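Local coordinates for protein putative NADH-depentdent flavin oxidoreductase (Cupriavidus metallidurans, PDB 5OCS) that probably uses NADPH to reduce a bound FMN that passes the electrons on to activated alkenes, as an ene-reductase of the Old Yellow Enzyme family, at residues D[3-8]-D[339-344]; D[19-24]-D[46-51]; D[50-55]-D[94-99]; D[304-309]-D[335-340]; D[350-355]-D[364-369]. All blocks are in the same frame, centred on the assembly; numbering follows the deposited sequence.

Interaction 1. Residues D[3-8]-D[339-344]; sequences HLFDPY and AKLGAS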
# COMPACT_ATOMS: atom_id res chain seq x y z
N HIS D 3 -10.84 -2.43 25.08
CA HIS D 3 -11.10 -1.66 23.85
C HIS D 3 -10.27 -2.16 22.69
O HIS D 3 -9.21 -2.75 22.91
CB HIS D 3 -10.78 -0.19 24.07
CG HIS D 3 -11.63 0.40 25.13
ND1 HIS D 3 -12.95 0.71 24.90
CD2 HIS D 3 -11.40 0.64 26.43
CE1 HIS D 3 -13.48 1.17 26.02
NE2 HIS D 3 -12.56 1.14 26.96
N LEU D 4 -10.73 -1.87 21.47
CA LEU D 4 -10.02 -2.27 20.25
C LEU D 4 -8.54 -1.84 20.22
O LEU D 4 -7.65 -2.61 19.80
CB LEU D 4 -10.74 -1.71 19.05
CG LEU D 4 -10.26 -2.21 17.69
CD1 LEU D 4 -10.55 -3.68 17.52
CD2 LEU D 4 -10.91 -1.39 16.62
N PHE D 5 -8.31 -0.61 20.68
CA PHE D 5 -6.98 -0.05 20.70
C PHE D 5 -6.19 -0.24 21.99
O PHE D 5 -5.15 0.34 22.13
CB PHE D 5 -6.98 1.41 20.20
CG PHE D 5 -7.17 1.51 18.74
CD1 PHE D 5 -6.07 1.35 17.90
CD2 PHE D 5 -8.44 1.63 18.16
CE1 PHE D 5 -6.21 1.37 16.54
CE2 PHE D 5 -8.58 1.68 16.78
CZ PHE D 5 -7.46 1.53 15.97
N ASP D 6 -6.60 -1.16 22.86
CA ASP D 6 -5.75 -1.59 23.95
C ASP D 6 -4.62 -2.44 23.42
O ASP D 6 -4.84 -3.30 22.55
CB ASP D 6 -6.47 -2.49 24.93
CG ASP D 6 -7.54 -1.79 25.70
OD1 ASP D 6 -7.59 -0.56 25.73
OD2 ASP D 6 -8.33 -2.53 26.30
N PRO D 7 -3.41 -2.26 23.97
CA PRO D 7 -2.35 -3.23 23.74
C PRO D 7 -2.77 -4.60 24.19
O PRO D 7 -3.63 -4.75 25.05
CB PRO D 7 -1.19 -2.73 24.61
CG PRO D 7 -1.43 -1.29 24.71
CD PRO D 7 -2.92 -1.10 24.74
N TYR D 8 -2.19 -5.62 23.58
CA TYR D 8 -2.49 -6.98 23.99
C TYR D 8 -1.24 -7.79 23.73
O TYR D 8 -0.20 -7.21 23.37
CB TYR D 8 -3.72 -7.47 23.23
CG TYR D 8 -4.36 -8.71 23.78
CD1 TYR D 8 -4.95 -8.73 25.04
CD2 TYR D 8 -4.38 -9.89 23.04
CE1 TYR D 8 -5.54 -9.88 25.54
CE2 TYR D 8 -4.96 -11.04 23.55
CZ TYR D 8 -5.54 -11.03 24.79
OH TYR D 8 -6.10 -12.21 25.25
N ALA D 339 -9.11 7.01 14.27
CA ALA D 339 -9.72 8.35 14.17
C ALA D 339 -11.15 8.33 14.73
O ALA D 339 -11.55 9.27 15.41
CB ALA D 339 -9.73 8.85 12.75
N LYS D 340 -11.91 7.28 14.42
CA LYS D 340 -13.31 7.21 14.90
C LYS D 340 -13.38 6.99 16.40
O LYS D 340 -14.28 7.47 17.05
CB LYS D 340 -14.10 6.10 14.19
CG LYS D 340 -14.69 6.41 12.80
CD LYS D 340 -14.78 5.12 11.98
CE LYS D 340 -16.00 4.95 11.06
NZ LYS D 340 -16.13 3.51 10.62
N LEU D 341 -12.44 6.24 16.94
CA LEU D 341 -12.46 5.77 18.33
C LEU D 341 -11.56 6.59 19.28
O LEU D 341 -11.41 6.23 20.45
CB LEU D 341 -12.07 4.29 18.35
CG LEU D 341 -13.07 3.36 17.64
CD1 LEU D 341 -12.56 1.94 17.64
CD2 LEU D 341 -14.46 3.39 18.30
N GLY D 342 -10.96 7.68 18.80
CA GLY D 342 -10.10 8.52 19.62
C GLY D 342 -8.78 7.90 20.04
O GLY D 342 -8.22 8.25 21.07
N ALA D 343 -8.22 7.03 19.20
CA ALA D 343 -6.97 6.36 19.52
C ALA D 343 -5.87 6.82 18.55
O ALA D 343 -6.10 7.62 17.67
CB ALA D 343 -7.18 4.85 19.40
N SER D 344 -4.69 6.27 18.72
CA SER D 344 -3.60 6.60 17.83
C SER D 344 -2.98 5.33 17.32
O SER D 344 -3.21 4.25 17.85
CB SER D 344 -2.63 7.56 18.52
OG SER D 344 -1.98 7.01 19.63

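Interaction 2. Residues D[19-24]-D[46-51]; sequences IAIAPM and ALSGAG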
# COMPACT_ATOMS: atom_id res chain seq x y z
N ILE D 19 -6.24 -5.48 16.67
CA ILE D 19 -6.54 -5.66 15.25
C ILE D 19 -5.53 -6.59 14.62
O ILE D 19 -4.34 -6.33 14.68
CB ILE D 19 -6.57 -4.33 14.47
CG1 ILE D 19 -7.60 -3.36 15.07
CG2 ILE D 19 -6.94 -4.56 13.02
CD1 ILE D 19 -7.33 -1.93 14.68
N ALA D 20 -6.01 -7.69 14.02
CA ALA D 20 -5.16 -8.60 13.27
C ALA D 20 -5.56 -8.56 11.81
O ALA D 20 -6.77 -8.51 11.49
CB ALA D 20 -5.28 -10.03 13.80
N ILE D 21 -4.56 -8.60 10.91
CA ILE D 21 -4.82 -8.68 9.50
C ILE D 21 -4.90 -10.15 9.17
O ILE D 21 -3.94 -10.88 9.39
CB ILE D 21 -3.74 -7.98 8.64
CG1 ILE D 21 -3.73 -6.51 8.95
CG2 ILE D 21 -4.03 -8.18 7.14
CD1 ILE D 21 -2.52 -5.82 8.43
N ALA D 22 -6.05 -10.57 8.61
CA ALA D 22 -6.34 -11.98 8.41
C ALA D 22 -5.47 -12.53 7.29
O ALA D 22 -5.12 -11.78 6.40
CB ALA D 22 -7.82 -12.19 8.04
N PRO D 23 -5.11 -13.83 7.36
CA PRO D 23 -4.33 -14.42 6.27
C PRO D 23 -5.24 -14.50 5.07
O PRO D 23 -6.41 -15.02 5.19
CB PRO D 23 -3.98 -15.81 6.80
CG PRO D 23 -5.05 -16.12 7.80
CD PRO D 23 -5.48 -14.82 8.39
N MET D 24 -4.83 -13.89 3.98
CA MET D 24 -5.66 -13.78 2.82
C MET D 24 -4.85 -14.25 1.63
O MET D 24 -3.90 -13.59 1.26
CB MET D 24 -6.13 -12.35 2.61
CG MET D 24 -7.21 -11.93 3.56
SD MET D 24 -7.70 -10.20 3.35
CE MET D 24 -6.34 -9.36 4.13
N ALA D 46 1.63 -4.29 6.42
CA ALA D 46 2.52 -4.09 7.54
C ALA D 46 2.57 -2.63 8.01
O ALA D 46 2.99 -2.40 9.15
CB ALA D 46 3.93 -4.60 7.22
N LEU D 47 2.19 -1.68 7.14
CA LEU D 47 2.18 -0.25 7.46
C LEU D 47 0.83 0.31 7.85
O LEU D 47 0.67 1.53 8.00
CB LEU D 47 2.76 0.50 6.25
CG LEU D 47 4.25 0.10 6.03
CD1 LEU D 47 4.80 0.68 4.73
CD2 LEU D 47 5.18 0.46 7.16
N SER D 48 -0.13 -0.58 8.09
CA SER D 48 -1.50 -0.22 8.36
C SER D 48 -1.82 0.24 9.77
O SER D 48 -2.92 0.70 10.00
CB SER D 48 -2.40 -1.40 8.07
OG SER D 48 -2.13 -2.44 8.99
N GLY D 49 -0.87 0.05 10.69
CA GLY D 49 -1.09 0.29 12.10
C GLY D 49 -1.83 -0.77 12.86
O GLY D 49 -2.09 -0.61 14.07
N ALA D 50 -2.16 -1.89 12.21
CA ALA D 50 -2.72 -3.03 12.94
C ALA D 50 -1.65 -3.58 13.88
O ALA D 50 -0.43 -3.40 13.68
CB ALA D 50 -3.14 -4.12 11.95
N GLY D 51 -2.09 -4.32 14.89
CA GLY D 51 -1.18 -4.96 15.79
C GLY D 51 -0.47 -6.19 15.28
O GLY D 51 0.71 -6.44 15.62

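Interaction 3. Residues D[50-55]-D[94-99]; sequences AGLLII and PIAVTI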
# COMPACT_ATOMS: atom_id res chain seq x y z
N ALA D 50 -2.16 -1.89 12.21
CA ALA D 50 -2.72 -3.03 12.94
C ALA D 50 -1.65 -3.58 13.88
O ALA D 50 -0.43 -3.40 13.68
CB ALA D 50 -3.14 -4.12 11.95
N GLY D 51 -2.09 -4.32 14.89
CA GLY D 51 -1.18 -4.96 15.79
C GLY D 51 -0.47 -6.19 15.28
O GLY D 51 0.71 -6.44 15.62
N LEU D 52 -1.16 -6.94 14.42
CA LEU D 52 -0.74 -8.25 14.03
C LEU D 52 -1.03 -8.46 12.53
O LEU D 52 -2.12 -8.19 12.03
CB LEU D 52 -1.51 -9.27 14.87
CG LEU D 52 -1.16 -10.71 14.56
CD1 LEU D 52 0.32 -11.07 14.81
CD2 LEU D 52 -2.10 -11.66 15.29
N LEU D 53 -0.02 -8.94 11.83
CA LEU D 53 -0.19 -9.37 10.45
C LEU D 53 -0.03 -10.89 10.42
O LEU D 53 0.94 -11.44 10.99
CB LEU D 53 0.88 -8.72 9.58
CG LEU D 53 1.05 -9.28 8.16
CD1 LEU D 53 -0.18 -9.14 7.30
CD2 LEU D 53 2.23 -8.58 7.51
N ILE D 54 -0.95 -11.58 9.76
CA ILE D 54 -0.83 -13.01 9.56
C ILE D 54 -0.72 -13.22 8.07
O ILE D 54 -1.70 -12.94 7.36
CB ILE D 54 -2.07 -13.79 10.06
CG1 ILE D 54 -2.41 -13.37 11.50
CG2 ILE D 54 -1.80 -15.29 10.00
CD1 ILE D 54 -3.67 -14.01 12.08
N ILE D 55 0.45 -13.70 7.63
CA ILE D 55 0.71 -13.97 6.24
C ILE D 55 -0.23 -15.10 5.77
O ILE D 55 -0.54 -16.01 6.56
CB ILE D 55 2.21 -14.30 5.99
CG1 ILE D 55 3.08 -13.04 6.16
CG2 ILE D 55 2.46 -14.86 4.59
CD1 ILE D 55 4.54 -13.32 6.41
N PRO D 94 6.82 -1.63 12.73
CA PRO D 94 6.95 -2.32 14.03
C PRO D 94 5.95 -3.49 14.20
O PRO D 94 5.97 -4.11 15.23
CB PRO D 94 6.57 -1.23 15.03
CG PRO D 94 5.55 -0.45 14.32
CD PRO D 94 5.89 -0.48 12.83
N ILE D 95 5.14 -3.78 13.20
CA ILE D 95 4.09 -4.77 13.34
C ILE D 95 4.64 -6.16 13.66
O ILE D 95 5.77 -6.53 13.30
CB ILE D 95 3.21 -4.82 12.06
CG1 ILE D 95 1.81 -5.38 12.38
CG2 ILE D 95 3.92 -5.60 10.94
CD1 ILE D 95 0.80 -5.16 11.29
N ALA D 96 3.84 -6.96 14.35
CA ALA D 96 4.17 -8.36 14.58
C ALA D 96 3.80 -9.15 13.35
O ALA D 96 2.70 -8.99 12.85
CB ALA D 96 3.36 -8.89 15.77
N VAL D 97 4.74 -9.92 12.86
CA VAL D 97 4.58 -10.67 11.62
C VAL D 97 4.52 -12.14 11.97
O VAL D 97 5.47 -12.67 12.51
CB VAL D 97 5.68 -10.35 10.61
CG1 VAL D 97 5.46 -11.13 9.35
CG2 VAL D 97 5.64 -8.86 10.29
N THR D 98 3.43 -12.80 11.58
CA THR D 98 3.20 -14.22 11.82
C THR D 98 2.78 -14.86 10.51
O THR D 98 2.52 -14.16 9.51
CB THR D 98 2.12 -14.44 12.90
OG1 THR D 98 0.86 -13.88 12.48
CG2 THR D 98 2.59 -13.73 14.21
N ILE D 99 2.66 -16.18 10.48
CA ILE D 99 2.38 -16.87 9.24
C ILE D 99 1.42 -18.03 9.47
O ILE D 99 1.49 -18.72 10.48
CB ILE D 99 3.67 -17.36 8.56
CG1 ILE D 99 3.42 -17.80 7.11
CG2 ILE D 99 4.41 -18.46 9.39
CD1 ILE D 99 4.69 -17.84 6.30

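Interaction 4. Residues D[304-309]-D[335-340]; sequences TEAEQA and WHAAAK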
# COMPACT_ATOMS: atom_id res chain seq x y z
N THR D 304 -16.97 -4.10 8.69
CA THR D 304 -16.30 -2.99 7.98
C THR D 304 -16.14 -1.75 8.85
O THR D 304 -15.33 -0.90 8.52
CB THR D 304 -17.07 -2.57 6.70
OG1 THR D 304 -18.35 -2.03 7.08
CG2 THR D 304 -17.26 -3.80 5.75
N GLU D 305 -16.90 -1.62 9.94
CA GLU D 305 -16.90 -0.37 10.73
C GLU D 305 -16.15 -0.49 12.04
O GLU D 305 -16.24 -1.50 12.73
CB GLU D 305 -18.34 0.08 11.02
CG GLU D 305 -19.23 0.20 9.79
CD GLU D 305 -18.61 1.04 8.68
OE1 GLU D 305 -18.29 2.25 8.89
OE2 GLU D 305 -18.40 0.48 7.57
N ALA D 306 -15.46 0.59 12.44
CA ALA D 306 -14.74 0.63 13.69
C ALA D 306 -15.63 0.27 14.87
O ALA D 306 -15.21 -0.48 15.75
CB ALA D 306 -14.14 2.01 13.92
N GLU D 307 -16.86 0.80 14.84
CA GLU D 307 -17.81 0.62 15.92
C GLU D 307 -18.19 -0.85 16.07
O GLU D 307 -18.40 -1.31 17.18
CB GLU D 307 -19.05 1.50 15.71
CG GLU D 307 -18.74 3.00 15.64
CD GLU D 307 -18.20 3.53 14.29
OE1 GLU D 307 -18.04 2.77 13.27
OE2 GLU D 307 -17.89 4.75 14.25
N GLN D 308 -18.24 -1.57 14.96
CA GLN D 308 -18.51 -3.02 15.00
C GLN D 308 -17.38 -3.78 15.70
O GLN D 308 -17.59 -4.62 16.58
CB GLN D 308 -18.71 -3.59 13.60
CG GLN D 308 -19.91 -3.09 12.82
CD GLN D 308 -19.87 -3.66 11.39
OE1 GLN D 308 -19.00 -3.33 10.63
NE2 GLN D 308 -20.76 -4.59 11.08
N ALA D 309 -16.14 -3.47 15.32
CA ALA D 309 -14.99 -4.10 15.95
C ALA D 309 -14.84 -3.76 17.44
O ALA D 309 -14.61 -4.64 18.26
CB ALA D 309 -13.73 -3.72 15.19
N TRP D 335 -5.95 3.04 10.79
CA TRP D 335 -5.90 4.51 10.97
C TRP D 335 -7.33 5.15 11.08
O TRP D 335 -7.63 5.99 11.96
CB TRP D 335 -5.23 5.20 9.81
CG TRP D 335 -3.83 4.81 9.49
CD1 TRP D 335 -3.08 3.80 10.01
CD2 TRP D 335 -3.03 5.43 8.48
NE1 TRP D 335 -1.83 3.79 9.42
CE2 TRP D 335 -1.78 4.80 8.49
CE3 TRP D 335 -3.24 6.51 7.61
CZ2 TRP D 335 -0.75 5.18 7.61
CZ3 TRP D 335 -2.24 6.88 6.75
CH2 TRP D 335 -1.00 6.21 6.76
N HIS D 336 -8.20 4.70 10.19
CA HIS D 336 -9.57 5.21 10.09
C HIS D 336 -10.36 4.82 11.31
O HIS D 336 -11.11 5.69 11.84
CB HIS D 336 -10.20 4.78 8.80
CG HIS D 336 -9.45 5.27 7.62
ND1 HIS D 336 -9.44 4.61 6.41
CD2 HIS D 336 -8.58 6.31 7.50
CE1 HIS D 336 -8.66 5.27 5.56
NE2 HIS D 336 -8.14 6.32 6.20
N ALA D 337 -10.11 3.61 11.83
CA ALA D 337 -10.73 3.18 13.08
C ALA D 337 -10.26 3.99 14.30
O ALA D 337 -11.08 4.39 15.19
CB ALA D 337 -10.56 1.67 13.32
N ALA D 338 -8.96 4.24 14.37
CA ALA D 338 -8.38 5.01 15.44
C ALA D 338 -8.95 6.42 15.44
O ALA D 338 -9.30 6.94 16.54
CB ALA D 338 -6.86 5.04 15.32
N ALA D 339 -9.11 7.01 14.27
CA ALA D 339 -9.72 8.35 14.17
C ALA D 339 -11.15 8.33 14.73
O ALA D 339 -11.55 9.27 15.41
CB ALA D 339 -9.73 8.85 12.75
N LYS D 340 -11.91 7.28 14.42
CA LYS D 340 -13.31 7.21 14.90
C LYS D 340 -13.38 6.99 16.40
O LYS D 340 -14.28 7.47 17.05
CB LYS D 340 -14.10 6.10 14.19
CG LYS D 340 -14.69 6.41 12.80
CD LYS D 340 -14.78 5.12 11.98
CE LYS D 340 -16.00 4.95 11.06
NZ LYS D 340 -16.13 3.51 10.62

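Interaction 5. Residues D[350-355]-D[364-369]; sequences QYWRSQ and KDAHFG. With FMN (flavin mononucleotide), chain H.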
# COMPACT_ATOMS: atom_id res chain seq x y z
N GLN D 350 6.94 8.65 6.61
CA GLN D 350 6.73 9.15 5.24
C GLN D 350 5.29 9.63 4.98
O GLN D 350 5.03 10.41 4.04
CB GLN D 350 7.07 8.11 4.18
CG GLN D 350 8.51 7.67 4.07
CD GLN D 350 8.94 6.57 5.07
OE1 GLN D 350 8.25 6.25 6.06
NE2 GLN D 350 10.15 6.05 4.86
N TYR D 351 4.34 9.13 5.80
CA TYR D 351 2.93 9.42 5.64
C TYR D 351 2.34 10.26 6.76
O TYR D 351 1.14 10.52 6.78
CB TYR D 351 2.16 8.11 5.55
CG TYR D 351 2.41 7.24 4.36
CD1 TYR D 351 3.06 7.71 3.23
CD2 TYR D 351 1.99 5.92 4.38
CE1 TYR D 351 3.25 6.90 2.12
CE2 TYR D 351 2.17 5.07 3.30
CZ TYR D 351 2.79 5.58 2.16
OH TYR D 351 2.96 4.73 1.08
N TRP D 352 3.18 10.78 7.64
CA TRP D 352 2.67 11.57 8.78
C TRP D 352 1.88 12.86 8.39
O TRP D 352 0.93 13.28 9.08
CB TRP D 352 3.81 11.91 9.71
CG TRP D 352 4.26 10.84 10.60
CD1 TRP D 352 3.65 9.64 10.88
CD2 TRP D 352 5.43 10.87 11.41
NE1 TRP D 352 4.37 8.95 11.82
CE2 TRP D 352 5.47 9.68 12.16
CE3 TRP D 352 6.45 11.80 11.59
CZ2 TRP D 352 6.51 9.40 13.06
CZ3 TRP D 352 7.47 11.52 12.48
CH2 TRP D 352 7.49 10.35 13.20
N ARG D 353 2.19 13.41 7.24
CA ARG D 353 1.48 14.61 6.74
C ARG D 353 0.11 14.31 6.17
O ARG D 353 -0.62 15.24 5.87
CB ARG D 353 2.34 15.35 5.70
CG ARG D 353 3.60 15.90 6.31
CD ARG D 353 4.73 16.05 5.30
NE ARG D 353 4.48 17.05 4.27
CZ ARG D 353 5.33 17.31 3.27
NH1 ARG D 353 6.48 16.64 3.17
NH2 ARG D 353 5.01 18.24 2.35
N SER D 354 -0.25 13.04 6.03
CA SER D 354 -1.55 12.66 5.50
C SER D 354 -2.74 12.89 6.41
O SER D 354 -3.87 12.74 5.95
CB SER D 354 -1.54 11.17 5.13
OG SER D 354 -1.55 10.33 6.24
N GLN D 355 -2.49 13.16 7.67
CA GLN D 355 -3.54 13.29 8.67
C GLN D 355 -4.52 14.37 8.19
O GLN D 355 -4.09 15.45 7.84
CB GLN D 355 -2.89 13.68 10.00
CG GLN D 355 -3.83 13.72 11.18
CD GLN D 355 -3.18 14.30 12.44
OE1 GLN D 355 -2.98 13.59 13.43
NE2 GLN D 355 -2.84 15.58 12.40
N LYS D 364 1.22 8.26 16.26
CA LYS D 364 2.06 8.27 17.46
C LYS D 364 3.41 8.93 17.19
O LYS D 364 4.10 8.59 16.22
CB LYS D 364 2.32 6.87 17.96
CG LYS D 364 1.10 6.09 18.41
CD LYS D 364 1.48 4.70 18.92
CE LYS D 364 0.24 3.86 19.26
NZ LYS D 364 -0.60 4.51 20.29
N ASP D 365 3.74 9.91 18.02
CA ASP D 365 5.06 10.57 18.01
C ASP D 365 5.42 11.31 16.70
O ASP D 365 6.59 11.51 16.44
CB ASP D 365 6.16 9.58 18.36
CG ASP D 365 5.88 8.83 19.66
OD1 ASP D 365 5.61 9.48 20.69
OD2 ASP D 365 5.91 7.60 19.63
N ALA D 366 4.42 11.72 15.92
CA ALA D 366 4.67 12.45 14.65
C ALA D 366 5.26 13.85 14.91
O ALA D 366 4.91 14.51 15.88
CB ALA D 366 3.40 12.56 13.83
N HIS D 367 6.19 14.27 14.04
CA HIS D 367 6.83 15.61 14.10
C HIS D 367 6.96 16.11 12.68
O HIS D 367 7.13 15.32 11.75
CB HIS D 367 8.26 15.55 14.67
CG HIS D 367 8.40 14.75 15.90
ND1 HIS D 367 7.81 15.10 17.10
CD2 HIS D 367 9.09 13.60 16.14
CE1 HIS D 367 8.11 14.20 18.02
NE2 HIS D 367 8.89 13.28 17.47
N PHE D 368 6.96 17.42 12.52
CA PHE D 368 7.07 18.04 11.21
C PHE D 368 7.72 19.42 11.33
O PHE D 368 7.40 20.20 12.24
CB PHE D 368 5.69 18.21 10.60
CG PHE D 368 5.68 19.00 9.31
CD1 PHE D 368 6.00 18.41 8.10
CD2 PHE D 368 5.37 20.39 9.33
CE1 PHE D 368 5.98 19.13 6.92
CE2 PHE D 368 5.37 21.14 8.14
CZ PHE D 368 5.69 20.50 6.94
N GLY D 369 8.61 19.73 10.40
CA GLY D 369 9.01 21.11 10.17
C GLY D 369 9.45 21.19 8.73
O GLY D 369 9.80 20.19 8.14
N1 FMN H . 4.74 18.79 -4.48
C2 FMN H . 5.67 18.67 -5.50
O2 FMN H . 5.52 19.46 -6.48
N3 FMN H . 6.66 17.76 -5.51
C4 FMN H . 6.83 16.90 -4.53
O4 FMN H . 7.68 16.03 -4.57
C4A FMN H . 5.95 16.99 -3.37
N5 FMN H . 6.14 16.17 -2.31
C5A FMN H . 5.18 16.12 -1.30
C6 FMN H . 5.30 15.19 -0.27
C7 FMN H . 4.37 15.13 0.75
C7M FMN H . 4.53 14.14 1.87
C8 FMN H . 3.25 16.09 0.70
C8M FMN H . 2.20 16.12 1.79
C9 FMN H . 3.11 17.00 -0.32
C9A FMN H . 4.02 17.05 -1.35
N10 FMN H . 3.90 17.99 -2.40
C10 FMN H . 4.85 17.94 -3.45
C1' FMN H . 2.78 18.88 -2.52
C2' FMN H . 1.64 17.98 -3.06
O2' FMN H . 1.93 17.51 -4.41
C3' FMN H . 0.30 18.75 -3.10
O3' FMN H . 0.43 19.83 -4.05
C4' FMN H . -0.08 19.31 -1.73
O4' FMN H . 0.09 18.33 -0.70
C5' FMN H . -1.53 19.80 -1.74
O5' FMN H . -2.44 18.78 -2.14
P FMN H . -3.22 17.86 -1.08
O1P FMN H . -2.20 17.15 -0.20
O2P FMN H . -4.03 18.88 -0.33
O3P FMN H . -4.02 17.00 -2.02
O HOH W 1 3.59 6.84 14.06

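Interaction 1. Residues D[3-8]-D[339-344]
Phe-5 and Ala-343 make the closest approach between the N-terminal loop and the chain leaving helix 333-341: CB of Ala-343 presses on the root of the aromatic ring, 3.4 Å from Phe-5 CG, at an oblique angle. Phe-5 CG stands opposite its carbonyl carbon (chi1 -74°), which turns the ring toward helix 333-341. Leu-341 adds the second apolar contact. Its CD1 lies near the ring plane at the edge, 4.1 Å from Phe-5 CE2, and the same methyl meets Leu-4 CD2 at 3.9 Å, both side chains crossing that of Leu-341 at about a right angle. The contact thus fastens the start of the chain to the last helix of the TIM barrel, where Gly-342, with positive phi, ends the helical course and lets Ala-343 turn back onto the ring. The polar bonds do not join the two segments. A type I turn is closed by Asp-6 N to His-3 O at 3.1 Å, and His-3 N reaches Asp-6 OD2 at 2.8 Å, from above the carboxylate plane. Glu-310 of helix 306-314 accepts from Leu-4 N and also bonds His-3 ND1.

Interaction 2. Residues D[19-24]-D[46-51]
Ala-50 CB sits between two isoleucines of the first barrel strand, 4.0 Å from Ile-19 CG2 and 3.9 Å from Ile-21 CG1. Ile-21 reaches further along the loop: with CG1 anti to its carbonyl carbon (chi1 -63°) and the chain extended beyond, CD1 arrives 3.4 Å from Ser-48 OG. The backbones meet through Gly-51 N and Ile-19 O, 3.0 Å apart but bent to 129° at the hydrogen, a weak bond. Behind this first shell, Ser-48 OG shapes the loop by accepting from Ala-50 N at 3.3 Å, an ST turn, while the same hydroxyl also bonds Met-45 O at the end of helix 36-46. Asn-17 ND2 also holds the loop, through Gly-49 O, and Pro-334 of helix 333-341 packs on Ile-19, Ser-48 and Ala-50. The loop delivers the chain from helix 36-46 into strand 52-59, completing the first beta-alpha-beta crossover of the barrel; farther along, the segment that starts as strand 19-21 carries Pro-23, an FMN-binding residue. The contact is buried and mostly aliphatic, with one weak backbone bond, and the serine oxygen beside Ile-21 CD1 has backbone partners.

Interaction 3. Residues D[50-55]-D[94-99]
Leu-53 O is gripped twice by Thr-98, from the backbone N and from OG1, each at 2.9 Å. The amide arrives nearly in line with the carbonyl, whereas the hydroxyl comes in at a C=O...O angle of 126°, tilted from the carbonyl plane. Thr-98 can do this because chi1 (61°) sets OG1 between its own N and carbonyl carbon; CG2 then points to Leu-52 CD1, 3.5 Å away. This is the tight end of the contact, where Ile-55 N also gives Thr-98 O a nearly straight bond of 2.8 Å. Leu-53 N to Ala-96 O, 2.9 Å, continues the ladder, which slackens at the strand entrances: Ala-96 N to Gly-51 O is a weak bond of 3.4 Å. There Ile-95 fills in instead, its CD1 tucked against the Ala-50 carbonyl and 4.0 Å from Leu-53 CB, while Pro-94 just before it is exposed. On the face with Leu-53 and Ile-55, Ile-55 CD1 rests on Val-97 CG1 at 3.8 Å, and Val-97 and Ile-99 pack under helix 76-92. Leu-52, Ala-96 and Thr-98 share the other face and meet Leu-13 and Leu-15 of the hairpin 8-15. Neighbouring parallel strands in register, joined through a helix on the outer side, form a beta-alpha-beta unit of the TIM barrel, whose second and third strands lead on to the FMN-binding residues Ala-57 and Gln-100.

Interaction 4. Residues D[304-309]-D[335-340]
Two of the helices on the outside of the TIM barrel meet here, the start of helix 306-314 against helix 333-341, the contact being an alanine pair flanked by a salt-bridge network. Ala-306 CB abuts Ala-337 CB at 3.6 Å, and such small side chains let the backbones come within 4.8 Å at their CA atoms. Lys-340 then lies across Ala-306, its CD 3.7 Å from Ala-306 CB, and the chain bends at chi3 (143°) to bring NZ between two glutamates. Lys-340 NZ meets Glu-305 OE1 at 3.0 Å, from above the carboxylate plane; Glu-307 OE1, at 3.3 Å from the same NZ, is the weaker partner, with its side chain crossing the lysine at about a right angle. The shared positive charge probably eases the repulsion between the two carboxylates. Tyr-329 of the second subunit covers part of helix 333-341, meeting the ring of His-336. Glu-305 occupies the N-cap position, and a second shell fixes it: Thr-304 OG1 donates to the anti lone pair of Glu-305 OE2 at 2.6 Å, while Gln-308, one turn in, folds its amide back over the helix start. Gln-308 OE1 accepts from both Thr-304 N and Glu-305 N, the latter in the carbonyl plane at 2.8 Å.

Interaction 5. Residues D[350-355]-D[364-369]
Segment 350-355 turns as a short 3-10 helix through Ser-354, and the non-helical chain 364-369 runs past it with CA atoms 6.3 Å apart at Trp-352 and Ala-366. Trp-352 carries most of the contact. Ala-366 lies over one face of the indole, its CA 3.5 Å from the centroid of the six-membered ring and only 6° off the normal, a CH-pi contact, while Ala-366 CB rests 3.6 Å from Trp-352 CD2. At the pyrrole side, a water accepts from Trp-352 NE1 and donates to Lys-364 O at 2.8 Å, bridging the segments. This C-terminal extension beyond the barrel reaches over the partner subunit: Tyr-351 OH bonds His-41 of the second subunit, and the FMN beside Arg-353 is bound by residues of that subunit, including Arg-231 and Gln-100. Arg-353 bends at chi3 (67°) so that its guanidinium lies flat on the dimethylbenzene end of the flavin, with FMN C7 3.4 Å above the centre of the plane and Arg-353 NH2 3.2 Å from FMN C8. On the opposite face of the guanidinium, Phe-368 CE1 comes to 3.7 Å from Arg-353 NE, its ring turned 49° from the guanidinium plane.

How the interactions relate
Interactions 2 and 3 are the buried pair, sharing Ala-50 and Gly-51 and knitting strand 52-59 to both its neighbours in the barrel; interaction 3 relies on a backbone ladder, interaction 2 mainly on aliphatic contacts. Interaction 1, at the surface, and interaction 4, partly buried, both use helix 333-341, one apolar at its end, the other an alanine pair edged by charges along its flank; Phe-5 joins them by packing on Ala-338, and also touches Ile-19 of interaction 2. Interaction 5 is a surface contact and the most peripheral, aromatic in character and directed to the second subunit and its flavin. Ser-344 OG to Lys-364 NZ links it to interaction 1, and Trp-335 of interaction 4 packs against its Tyr-351 and Ser-354.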